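Long-range contacts in aspartate aminotransferase (Plasmodium falciparum, PDB 3K7Y), which probably catalyses the pyridoxal-phosphate-dependent transfer of an amino group from L-aspartate to 2-oxoglutarate, giving oxaloacetate and L-glutamate: residues Val127-Tyr132 against Leu146-Phe151; Ala362-His367 against Cys399-Gln404; Thr79-Leu84 against Gln245-Asn250; Lys57-Asn62 against Asn294-Gln299. All coordinates share one frame; numbering follows the deposited sequence.

Contacts 1 and 3 show how a single sheet can serve a cofactor from two places: both involve strands of the large mixed sheet, their centres lie 25 Å apart on opposite sides of the chain's centre, and each holds residues that touch PLP. Contact 4 adjoins contact 3, with centres 16 Å apart, and the two meet where F247 CD2 packs 3.5 Å from L297 CD1. A layered path thus leads from the phosphate-binding residues after strand 241-246 out to helix 50-62 near the second subunit. Contact 2 stands apart, away from the cofactor; its nearest atoms are about 11 Å from contact 1 and about 35 Å from contact 4.

Contact 1. Residues Val127-Tyr132 against Leu146-Phe151; sequences VTNPPY and LKYINF. With PLP (pyridoxal-5'-phosphate), chain B.
V127 and T128, the last residues of strand 124-128, run parallel to Y148 and I149. The pairing is fixed from both sides of V127: its N donates to K147 O at 2.9 Å, and its O accepts from I149 N at 2.9 Å. Two residues on, N129 N bonds to I149 O at 2.7 Å. This rung belongs to the beta-alpha-beta crossover of strand 124-128, helix 133-140 and strand 145-153.

The face that carries T128 and I149 is the buried side. T128 CB rests 3.9 Å from F151 CG. A chi1 of 58° sets the hydroxyl between the backbone N and the carbonyl carbon, over one face of the F151 ring, where it is hydrogen-bonded to Y184. F164 meets the same ring edge-to-face, and I149 is covered by helix 161-170.

The other face opens to solvent at Y148, although V127 itself stays buried. V127 CG1 lies alongside that ring, 3.9 Å from Y148 CD1, and P131 CG comes to the ring's edge, 3.6 Å from Y148 CE1. The N129 amide slants across it with the planes 60° apart.

Beyond the cis peptide before P130, the chain reaches Y132, the N-cap of helix 133-140, whose ring has PLP over one face (Y132 CE1 to PLP N1 3.8 Å). Backbone bonds and apolar contacts, without a charged pair, join the two strands; this chemistry is consistent with ordinary sheet pairing, from which the cis-proline turn leads on to Y132 at the cofactor.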
# COMPACT_ATOMS: atom_id res chain seq x y z
N VAL A 127 -22.24 11.20 -5.24
CA VAL A 127 -21.87 10.04 -6.02
C VAL A 127 -23.02 9.77 -6.99
O VAL A 127 -24.17 10.03 -6.65
CB VAL A 127 -21.54 8.87 -5.06
CG1 VAL A 127 -22.71 7.95 -4.86
CG2 VAL A 127 -20.37 8.10 -5.55
N THR A 128 -22.75 9.31 -8.20
CA THR A 128 -23.86 9.13 -9.16
C THR A 128 -24.55 7.79 -8.90
O THR A 128 -23.89 6.81 -8.59
CB THR A 128 -23.44 9.24 -10.68
OG1 THR A 128 -22.43 8.27 -11.01
CG2 THR A 128 -22.94 10.63 -11.02
N ASN A 129 -25.87 7.75 -9.02
CA ASN A 129 -26.59 6.51 -8.76
C ASN A 129 -26.76 5.66 -9.99
O ASN A 129 -27.15 6.18 -11.03
CB ASN A 129 -27.94 6.76 -8.12
CG ASN A 129 -28.74 5.49 -7.97
OD1 ASN A 129 -29.31 5.00 -8.95
ND2 ASN A 129 -28.76 4.93 -6.77
N PRO A 130 -26.47 4.34 -9.90
CA PRO A 130 -25.94 3.63 -8.76
C PRO A 130 -24.41 3.74 -8.79
O PRO A 130 -23.83 3.99 -9.86
CB PRO A 130 -26.40 2.20 -9.00
CG PRO A 130 -26.38 2.05 -10.49
CD PRO A 130 -26.59 3.45 -11.07
N PRO A 131 -23.76 3.57 -7.63
CA PRO A 131 -22.33 3.89 -7.50
C PRO A 131 -21.46 2.66 -7.46
O PRO A 131 -21.93 1.61 -7.05
CB PRO A 131 -22.27 4.56 -6.14
CG PRO A 131 -23.50 3.98 -5.37
CD PRO A 131 -24.36 3.22 -6.33
N TYR A 132 -20.20 2.78 -7.85
CA TYR A 132 -19.25 1.71 -7.62
C TYR A 132 -19.30 1.38 -6.12
O TYR A 132 -19.04 2.26 -5.30
CB TYR A 132 -17.87 2.16 -8.05
CG TYR A 132 -16.77 1.19 -7.68
CD1 TYR A 132 -15.60 1.65 -7.10
CD2 TYR A 132 -16.92 -0.18 -7.88
CE1 TYR A 132 -14.60 0.79 -6.75
CE2 TYR A 132 -15.92 -1.05 -7.52
CZ TYR A 132 -14.76 -0.56 -6.96
OH TYR A 132 -13.75 -1.41 -6.60
N LEU A 146 -22.85 10.82 2.58
CA LEU A 146 -22.88 10.33 1.21
C LEU A 146 -24.24 10.63 0.62
O LEU A 146 -25.27 10.16 1.15
CB LEU A 146 -22.58 8.83 1.11
CG LEU A 146 -22.55 8.32 -0.35
CD1 LEU A 146 -21.34 8.87 -1.09
CD2 LEU A 146 -22.58 6.80 -0.46
N LYS A 147 -24.24 11.40 -0.46
CA LYS A 147 -25.47 11.71 -1.17
C LYS A 147 -25.42 11.25 -2.62
O LYS A 147 -24.33 11.21 -3.21
CB LYS A 147 -25.80 13.19 -1.05
CG LYS A 147 -26.17 13.57 0.37
CD LYS A 147 -26.27 15.07 0.55
CE LYS A 147 -26.88 15.34 1.90
NZ LYS A 147 -28.08 14.48 2.09
N TYR A 148 -26.59 10.92 -3.17
CA TYR A 148 -26.70 10.32 -4.50
C TYR A 148 -27.32 11.25 -5.50
O TYR A 148 -28.35 11.84 -5.22
CB TYR A 148 -27.53 9.04 -4.46
CG TYR A 148 -26.95 7.96 -3.58
CD1 TYR A 148 -26.39 6.80 -4.13
CD2 TYR A 148 -26.97 8.09 -2.18
CE1 TYR A 148 -25.85 5.81 -3.31
CE2 TYR A 148 -26.44 7.12 -1.36
CZ TYR A 148 -25.89 5.98 -1.92
OH TYR A 148 -25.37 5.02 -1.07
N ILE A 149 -26.70 11.35 -6.68
CA ILE A 149 -27.23 12.07 -7.84
C ILE A 149 -27.89 11.08 -8.81
O ILE A 149 -27.33 10.01 -9.07
CB ILE A 149 -26.10 12.83 -8.58
CG1 ILE A 149 -25.63 14.04 -7.78
CG2 ILE A 149 -26.54 13.32 -9.96
CD1 ILE A 149 -24.48 14.80 -8.46
N ASN A 150 -29.07 11.44 -9.34
CA ASN A 150 -29.75 10.68 -10.41
C ASN A 150 -28.80 10.41 -11.53
O ASN A 150 -27.99 11.26 -11.88
CB ASN A 150 -30.88 11.49 -11.03
CG ASN A 150 -32.05 11.68 -10.12
OD1 ASN A 150 -32.82 10.74 -9.88
ND2 ASN A 150 -32.24 12.91 -9.64
N PHE A 151 -28.90 9.24 -12.15
CA PHE A 151 -28.02 8.97 -13.27
C PHE A 151 -28.60 7.96 -14.25
O PHE A 151 -29.26 8.34 -15.21
CB PHE A 151 -26.66 8.50 -12.77
CG PHE A 151 -25.59 8.52 -13.81
CD1 PHE A 151 -25.06 9.71 -14.24
CD2 PHE A 151 -25.11 7.33 -14.35
CE1 PHE A 151 -24.06 9.74 -15.20
CE2 PHE A 151 -24.13 7.34 -15.32
CZ PHE A 151 -23.60 8.55 -15.76
N1 PLP B . -12.70 2.49 -9.58
C2 PLP B . -13.50 1.66 -10.33
C2A PLP B . -14.70 2.24 -10.97
C3 PLP B . -13.16 0.32 -10.48
O3 PLP B . -13.95 -0.50 -11.24
C4 PLP B . -12.02 -0.18 -9.85
C4A PLP B . -11.62 -1.59 -10.16
O4A PLP B . -10.82 -1.81 -11.08
C5 PLP B . -11.19 0.66 -9.09
C6 PLP B . -11.56 2.00 -8.95
C5A PLP B . -9.92 0.21 -8.35
O4P PLP B . -8.98 -0.53 -9.10
P PLP B . -7.69 -1.20 -8.37
O1P PLP B . -6.53 -1.33 -9.32
O2P PLP B . -8.03 -2.61 -7.97
O3P PLP B . -7.31 -0.32 -7.20

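Contact 2. Residues Ala362-His367 against Cys399-Gln404; sequences AKIAEH and CLSLSQ
The S401 hydroxyl is the polar atom on which two side chains of 362-367 converge: I364 CG1 stands 3.4 Å from S401 OG, and H367 CB approaches the same oxygen at 3.7 Å. Both are van der Waals contacts of carbon with oxygen. With chi1 at -156°, OG lies opposite the backbone N of S401, which directs the hydroxyl from the helix toward the loop.

I364 does most of the apolar work. Its CG1-CD1 branch runs along the helix surface, where CD1 lies 3.4 Å from S401 O, 4.0 Å from L402 CA and 4.3 Å from L402 CD2. These residues, together with S401, are buried, and I405 also lies against I364.

Nearer the surface, H367 meets Q404 in a different manner. The Q404 chain, extended beyond CG, crosses the imidazole at about a right angle, with the amide and ring planes 85° apart. H367 NE2 and Q404 OE1 are 2.8 Å apart, yet the angle is too poor for a hydrogen bond, so the pair is a polar proximity and no more. A weak backbone bond from H367 N to I364 O closes the turn that brings both residues to the same helix.

C399, by contrast, turns to L332 and Y335 of helix 304-335. The final helix 390-403 is therefore held between that long helix and the connection from strand 355-357 to strand 373-374, an arrangement consistent with the small, C-terminal domain of class I aminotransferases.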
# COMPACT_ATOMS: atom_id res chain seq x y z
N ALA A 362 -31.13 -9.33 -11.68
CA ALA A 362 -31.11 -9.31 -10.22
C ALA A 362 -32.13 -10.31 -9.66
O ALA A 362 -31.84 -11.05 -8.72
CB ALA A 362 -31.38 -7.91 -9.70
N LYS A 363 -33.32 -10.36 -10.28
CA LYS A 363 -34.38 -11.33 -9.95
C LYS A 363 -33.94 -12.80 -10.04
O LYS A 363 -34.39 -13.62 -9.25
CB LYS A 363 -35.60 -11.13 -10.87
CG LYS A 363 -36.33 -9.79 -10.78
CD LYS A 363 -37.72 -9.89 -11.43
CE LYS A 363 -38.71 -10.73 -10.59
NZ LYS A 363 -39.93 -11.22 -11.33
N ILE A 364 -33.07 -13.12 -11.00
CA ILE A 364 -32.75 -14.52 -11.34
C ILE A 364 -31.35 -14.99 -10.82
O ILE A 364 -30.92 -16.12 -11.06
CB ILE A 364 -32.98 -14.76 -12.89
CG1 ILE A 364 -33.99 -15.86 -13.12
CG2 ILE A 364 -31.68 -14.93 -13.71
CD1 ILE A 364 -35.40 -15.43 -12.85
N ALA A 365 -30.69 -14.11 -10.08
CA ALA A 365 -29.29 -14.30 -9.68
C ALA A 365 -29.03 -15.56 -8.85
O ALA A 365 -28.03 -16.24 -9.06
CB ALA A 365 -28.78 -13.07 -8.95
N GLU A 366 -29.93 -15.87 -7.92
CA GLU A 366 -29.73 -16.99 -7.01
C GLU A 366 -30.28 -18.28 -7.59
O GLU A 366 -30.03 -19.36 -7.07
CB GLU A 366 -30.32 -16.68 -5.62
CG GLU A 366 -29.46 -17.14 -4.42
CD GLU A 366 -28.01 -16.60 -4.46
OE1 GLU A 366 -27.09 -17.37 -4.14
OE2 GLU A 366 -27.80 -15.41 -4.83
N HIS A 367 -31.02 -18.17 -8.68
CA HIS A 367 -31.48 -19.35 -9.40
C HIS A 367 -30.49 -19.74 -10.48
O HIS A 367 -30.47 -20.88 -10.93
CB HIS A 367 -32.87 -19.14 -10.03
CG HIS A 367 -33.65 -20.41 -10.12
ND1 HIS A 367 -33.14 -21.56 -10.69
CD2 HIS A 367 -34.90 -20.73 -9.68
CE1 HIS A 367 -34.04 -22.53 -10.61
NE2 HIS A 367 -35.11 -22.05 -10.00
N CYS A 399 -32.64 -17.85 -20.08
CA CYS A 399 -34.01 -17.90 -20.56
C CYS A 399 -34.78 -18.94 -19.75
O CYS A 399 -35.80 -18.62 -19.15
CB CYS A 399 -34.02 -18.23 -22.05
SG CYS A 399 -33.20 -16.95 -23.09
N LEU A 400 -34.27 -20.17 -19.72
CA LEU A 400 -34.86 -21.26 -18.92
C LEU A 400 -35.22 -20.71 -17.56
O LEU A 400 -36.36 -20.82 -17.08
CB LEU A 400 -33.86 -22.41 -18.76
CG LEU A 400 -34.39 -23.77 -18.28
CD1 LEU A 400 -33.38 -24.89 -18.57
CD2 LEU A 400 -34.78 -23.76 -16.82
N SER A 401 -34.21 -20.10 -16.96
CA SER A 401 -34.34 -19.56 -15.63
C SER A 401 -35.33 -18.42 -15.58
O SER A 401 -36.11 -18.30 -14.62
CB SER A 401 -33.01 -19.10 -15.13
OG SER A 401 -33.09 -19.13 -13.74
N LEU A 402 -35.34 -17.59 -16.61
CA LEU A 402 -36.24 -16.46 -16.66
C LEU A 402 -37.69 -16.89 -16.72
O LEU A 402 -38.56 -16.24 -16.13
CB LEU A 402 -35.89 -15.54 -17.82
CG LEU A 402 -35.08 -14.35 -17.32
CD1 LEU A 402 -34.34 -13.65 -18.46
CD2 LEU A 402 -36.00 -13.40 -16.57
N SER A 403 -37.95 -17.99 -17.42
CA SER A 403 -39.31 -18.44 -17.67
C SER A 403 -39.99 -19.00 -16.43
O SER A 403 -41.22 -19.05 -16.38
CB SER A 403 -39.34 -19.45 -18.80
OG SER A 403 -40.50 -20.28 -18.70
N GLN A 404 -39.22 -19.44 -15.43
CA GLN A 404 -39.81 -19.90 -14.18
C GLN A 404 -40.35 -18.74 -13.35
O GLN A 404 -39.96 -18.57 -12.19
CB GLN A 404 -38.80 -20.67 -13.33
CG GLN A 404 -38.20 -21.91 -13.94
CD GLN A 404 -37.39 -22.70 -12.92
OE1 GLN A 404 -37.21 -22.27 -11.78
NE2 GLN A 404 -36.89 -23.87 -13.33

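Contact 3. Residues Thr79-Leu84 against Gln245-Asn250. With PLP (pyridoxal-5'-phosphate), chain B.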
# COMPACT_ATOMS: atom_id res chain seq x y z
N THR A 79 5.19 12.22 -15.20
CA THR A 79 4.98 12.87 -16.51
C THR A 79 4.46 11.89 -17.53
O THR A 79 3.51 12.19 -18.23
CB THR A 79 6.22 13.64 -17.11
OG1 THR A 79 7.31 12.75 -17.34
CG2 THR A 79 6.66 14.84 -16.23
N LEU A 80 5.08 10.71 -17.61
CA LEU A 80 4.64 9.65 -18.50
C LEU A 80 3.17 9.32 -18.29
O LEU A 80 2.39 9.26 -19.23
CB LEU A 80 5.47 8.39 -18.30
CG LEU A 80 6.81 8.36 -19.01
CD1 LEU A 80 7.68 7.32 -18.36
CD2 LEU A 80 6.64 8.08 -20.50
N THR A 81 2.81 9.15 -17.02
CA THR A 81 1.47 8.78 -16.58
C THR A 81 0.44 9.82 -16.97
O THR A 81 -0.58 9.50 -17.58
CB THR A 81 1.49 8.53 -15.04
OG1 THR A 81 1.92 7.19 -14.80
CG2 THR A 81 0.14 8.72 -14.43
N GLN A 82 0.70 11.08 -16.64
CA GLN A 82 -0.28 12.12 -16.87
C GLN A 82 -0.46 12.43 -18.35
O GLN A 82 -1.48 13.00 -18.74
CB GLN A 82 -0.01 13.36 -16.03
CG GLN A 82 1.38 13.89 -16.15
CD GLN A 82 1.57 15.19 -15.39
OE1 GLN A 82 0.79 15.52 -14.50
NE2 GLN A 82 2.63 15.94 -15.74
N ASN A 83 0.49 12.04 -19.18
CA ASN A 83 0.28 12.09 -20.63
C ASN A 83 -1.03 11.37 -20.98
O ASN A 83 -1.87 11.89 -21.72
CB ASN A 83 1.45 11.47 -21.40
CG ASN A 83 1.36 11.70 -22.90
OD1 ASN A 83 2.03 12.57 -23.44
ND2 ASN A 83 0.51 10.91 -23.58
N LEU A 84 -1.21 10.18 -20.40
CA LEU A 84 -2.34 9.34 -20.74
C LEU A 84 -3.67 10.01 -20.48
O LEU A 84 -4.60 9.82 -21.25
CB LEU A 84 -2.25 7.99 -20.03
CG LEU A 84 -1.02 7.14 -20.32
CD1 LEU A 84 -1.11 5.80 -19.62
CD2 LEU A 84 -0.86 6.94 -21.81
N GLN A 245 -6.50 7.10 -11.06
CA GLN A 245 -6.22 6.32 -12.26
C GLN A 245 -5.66 4.96 -11.88
O GLN A 245 -4.70 4.88 -11.12
CB GLN A 245 -5.25 7.11 -13.11
CG GLN A 245 -4.29 6.36 -14.02
CD GLN A 245 -3.65 7.30 -15.05
OE1 GLN A 245 -3.02 6.87 -16.02
NE2 GLN A 245 -3.85 8.59 -14.86
N SER A 246 -6.30 3.90 -12.39
CA SER A 246 -5.85 2.53 -12.17
C SER A 246 -5.34 1.94 -13.46
O SER A 246 -5.84 2.26 -14.54
CB SER A 246 -7.00 1.66 -11.67
OG SER A 246 -6.62 0.29 -11.67
N PHE A 247 -4.35 1.06 -13.34
CA PHE A 247 -3.79 0.35 -14.47
C PHE A 247 -3.98 -1.13 -14.22
O PHE A 247 -3.25 -1.96 -14.79
CB PHE A 247 -2.30 0.60 -14.57
CG PHE A 247 -1.92 2.03 -14.71
CD1 PHE A 247 -2.05 2.70 -15.92
CD2 PHE A 247 -1.36 2.72 -13.63
CE1 PHE A 247 -1.65 4.03 -16.05
CE2 PHE A 247 -0.97 4.05 -13.76
CZ PHE A 247 -1.11 4.70 -14.96
N SER A 248 -4.93 -1.46 -13.35
CA SER A 248 -5.17 -2.85 -13.05
C SER A 248 -5.72 -3.58 -14.24
O SER A 248 -5.36 -4.74 -14.45
CB SER A 248 -6.07 -3.02 -11.84
OG SER A 248 -5.26 -3.18 -10.68
N LYS A 249 -6.54 -2.90 -15.05
CA LYS A 249 -7.10 -3.50 -16.27
C LYS A 249 -6.44 -3.05 -17.59
O LYS A 249 -6.26 -3.87 -18.50
CB LYS A 249 -8.61 -3.31 -16.31
CG LYS A 249 -9.36 -4.21 -15.33
CD LYS A 249 -9.53 -3.57 -13.94
CE LYS A 249 -10.35 -4.48 -13.03
NZ LYS A 249 -10.48 -3.97 -11.63
N ASN A 250 -6.10 -1.77 -17.68
CA ASN A 250 -5.28 -1.19 -18.74
C ASN A 250 -4.07 -2.01 -19.17
O ASN A 250 -3.93 -2.37 -20.35
CB ASN A 250 -4.74 0.15 -18.26
CG ASN A 250 -5.71 1.26 -18.46
OD1 ASN A 250 -6.46 1.28 -19.44
ND2 ASN A 250 -5.71 2.22 -17.53
N1 PLP B . -12.70 2.49 -9.58
C2 PLP B . -13.50 1.66 -10.33
C2A PLP B . -14.70 2.24 -10.97
C3 PLP B . -13.16 0.32 -10.48
O3 PLP B . -13.95 -0.50 -11.24
C4 PLP B . -12.02 -0.18 -9.85
C4A PLP B . -11.62 -1.59 -10.16
O4A PLP B . -10.82 -1.81 -11.08
C5 PLP B . -11.19 0.66 -9.09
C6 PLP B . -11.56 2.00 -8.95
C5A PLP B . -9.92 0.21 -8.35
O4P PLP B . -8.98 -0.53 -9.10
P PLP B . -7.69 -1.20 -8.37
O1P PLP B . -6.53 -1.33 -9.32
O2P PLP B . -8.03 -2.61 -7.97
O3P PLP B . -7.31 -0.32 -7.20
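F247 directs the far end of its ring at helix 75-86, where L84 and T81 receive it. L84 CD1 lies near the plane of the ring, at its edge, 4.0 Å from F247 CE1. T81 OG1 comes in obliquely, 3.9 Å from F247 CZ. Beside this ring the Q245 side chain slides past T81 in the opposite direction: T81 CG2 is 4.0 Å from Q245 OE1 and equally far from NE2, so the methyl group abuts the amide as a whole. With chi1 at -84°, T81 holds that methyl opposite its own backbone N while the hydroxyl goes to the phenyl ring. All four residues are buried, and the contact between them is van der Waals packing. A258 and L297 also touch F247.

Side chains alternate across the end of strand 241-246 and into the loop: Q245 and F247 turn to the helix, whereas S246 between them turns to the cofactor. The strand belongs to the central mixed sheet of the large, PLP-binding domain, as in class I aminotransferases. S246 OG donates to PLP O1P at 2.9 Å and accepts from S248 N at 3.0 Å, with an N-H...O angle of 165°. This ST turn grips the hydroxyl at about a right angle to its phosphate bond and brings S248 round, its OG hydrogen-bonded to PLP O1P at 2.6 Å and also to L253 O. R257 and T107 N bind PLP as well. K249, next in the chain, lies beside the C4A aldehyde group of PLP, and its NZ is hydrogen-bonded to Y68 of the second subunit.

Contact 4. Residues Lys57-Asn62 against Asn294-Gln299; sequences KLVTEN and NRILCQ
V59 stands at about a right angle to both I296 and R295, and its CG2 is the branch that enters between them. That methyl lies 3.7 Å from I296 CD1 and 3.6 Å from the backbone N of I296, while R295 CB borders it at 4.0 Å. A chi1 of 158° places CG1 opposite the backbone N of V59 and leaves CG2 beside that N, facing helix 291-302. R295 contributes only the base of its side chain: from CG to NE the chain is extended and leads away, and its guanidinium group is hydrogen-bonded to E65 O.

The helices that carry them also cross steeply. Segments 57-62 and 294-299 pack with their axes 9.1 Å apart at closest approach and their directions 111° apart, a helix-helix crossing centred on V59 and I296.

Q299 takes a slanting course beside V59, at L58. Its CG, opposite the backbone N (chi1 -151°), lies 3.4 Å from L58 CB; the bend at chi2 then brings Q299 NE2 to 2.9 Å from the carbonyl O of L58. N62 CB and CG lie near the same NE2, with the two side chains slanting across each other. I296 reaches along helix 50-62 to A55 and D56. On its other side, helix 291-302 turns L297 to F247 and T81, and T60 of helix 50-62 packs on T60 of the second subunit.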
# COMPACT_ATOMS: atom_id res chain seq x y z
N LYS A 57 10.80 -8.06 -17.97
CA LYS A 57 12.18 -8.43 -18.30
C LYS A 57 13.08 -7.21 -18.32
O LYS A 57 14.05 -7.14 -17.58
CB LYS A 57 12.26 -9.18 -19.64
CG LYS A 57 12.01 -10.68 -19.53
CD LYS A 57 12.22 -11.41 -20.85
CE LYS A 57 10.92 -11.58 -21.63
NZ LYS A 57 11.11 -12.41 -22.87
N LEU A 58 12.74 -6.24 -19.17
CA LEU A 58 13.44 -4.96 -19.23
C LEU A 58 13.83 -4.41 -17.85
O LEU A 58 14.92 -3.86 -17.69
CB LEU A 58 12.59 -3.92 -19.97
CG LEU A 58 12.85 -3.62 -21.45
CD1 LEU A 58 14.34 -3.42 -21.73
CD2 LEU A 58 12.27 -4.71 -22.33
N VAL A 59 12.93 -4.56 -16.88
CA VAL A 59 13.13 -3.97 -15.55
C VAL A 59 14.17 -4.68 -14.70
O VAL A 59 14.91 -4.04 -13.95
CB VAL A 59 11.80 -3.86 -14.78
CG1 VAL A 59 12.04 -3.77 -13.28
CG2 VAL A 59 11.03 -2.65 -15.27
N THR A 60 14.24 -6.00 -14.81
CA THR A 60 15.21 -6.74 -14.02
C THR A 60 16.55 -6.76 -14.75
O THR A 60 17.45 -7.50 -14.38
CB THR A 60 14.72 -8.16 -13.70
OG1 THR A 60 15.11 -9.05 -14.74
CG2 THR A 60 13.20 -8.18 -13.56
N GLU A 61 16.66 -5.93 -15.79
CA GLU A 61 17.88 -5.80 -16.58
C GLU A 61 18.58 -4.48 -16.31
O GLU A 61 19.80 -4.38 -16.42
CB GLU A 61 17.57 -5.90 -18.07
CG GLU A 61 18.20 -7.10 -18.78
CD GLU A 61 17.81 -8.44 -18.18
OE1 GLU A 61 18.74 -9.25 -17.94
OE2 GLU A 61 16.60 -8.69 -17.95
N ASN A 62 17.79 -3.47 -15.97
CA ASN A 62 18.29 -2.10 -15.92
C ASN A 62 18.47 -1.59 -14.50
O ASN A 62 18.95 -0.47 -14.28
CB ASN A 62 17.34 -1.20 -16.70
CG ASN A 62 17.31 -1.54 -18.17
OD1 ASN A 62 17.15 -2.71 -18.55
ND2 ASN A 62 17.48 -0.54 -19.03
N ASN A 294 6.59 0.79 -9.96
CA ASN A 294 6.96 2.07 -10.55
C ASN A 294 7.80 1.88 -11.78
O ASN A 294 7.48 2.40 -12.84
CB ASN A 294 7.71 2.95 -9.56
CG ASN A 294 8.18 4.25 -10.18
OD1 ASN A 294 8.94 4.25 -11.15
ND2 ASN A 294 7.72 5.37 -9.61
N ARG A 295 8.88 1.12 -11.63
CA ARG A 295 9.78 0.78 -12.74
C ARG A 295 9.08 0.07 -13.92
O ARG A 295 9.22 0.51 -15.06
CB ARG A 295 10.98 -0.04 -12.23
CG ARG A 295 11.91 0.73 -11.30
CD ARG A 295 12.91 -0.17 -10.56
NE ARG A 295 14.02 0.59 -9.99
CZ ARG A 295 14.99 0.09 -9.23
NH1 ARG A 295 15.01 -1.20 -8.92
NH2 ARG A 295 15.95 0.88 -8.78
N ILE A 296 8.30 -0.99 -13.67
CA ILE A 296 7.56 -1.68 -14.75
C ILE A 296 6.80 -0.69 -15.62
O ILE A 296 6.79 -0.82 -16.84
CB ILE A 296 6.51 -2.69 -14.23
CG1 ILE A 296 7.09 -3.57 -13.11
CG2 ILE A 296 5.93 -3.55 -15.37
CD1 ILE A 296 8.34 -4.38 -13.49
N LEU A 297 6.17 0.29 -14.99
CA LEU A 297 5.33 1.27 -15.68
C LEU A 297 6.12 2.24 -16.55
O LEU A 297 5.82 2.41 -17.74
CB LEU A 297 4.47 2.02 -14.68
CG LEU A 297 3.04 2.14 -15.21
CD1 LEU A 297 2.03 1.87 -14.10
CD2 LEU A 297 2.79 3.47 -15.94
N CYS A 298 7.11 2.89 -15.96
CA CYS A 298 8.02 3.76 -16.71
C CYS A 298 8.63 3.08 -17.94
O CYS A 298 8.61 3.65 -19.02
CB CYS A 298 9.12 4.27 -15.80
SG CYS A 298 8.48 5.16 -14.43
N GLN A 299 9.14 1.86 -17.76
CA GLN A 299 9.77 1.11 -18.84
C GLN A 299 8.84 0.91 -20.04
O GLN A 299 9.21 1.28 -21.17
CB GLN A 299 10.26 -0.25 -18.33
CG GLN A 299 11.47 -0.80 -19.09
CD GLN A 299 12.81 -0.37 -18.49
OE1 GLN A 299 13.04 0.82 -18.25
NE2 GLN A 299 13.68 -1.33 -18.23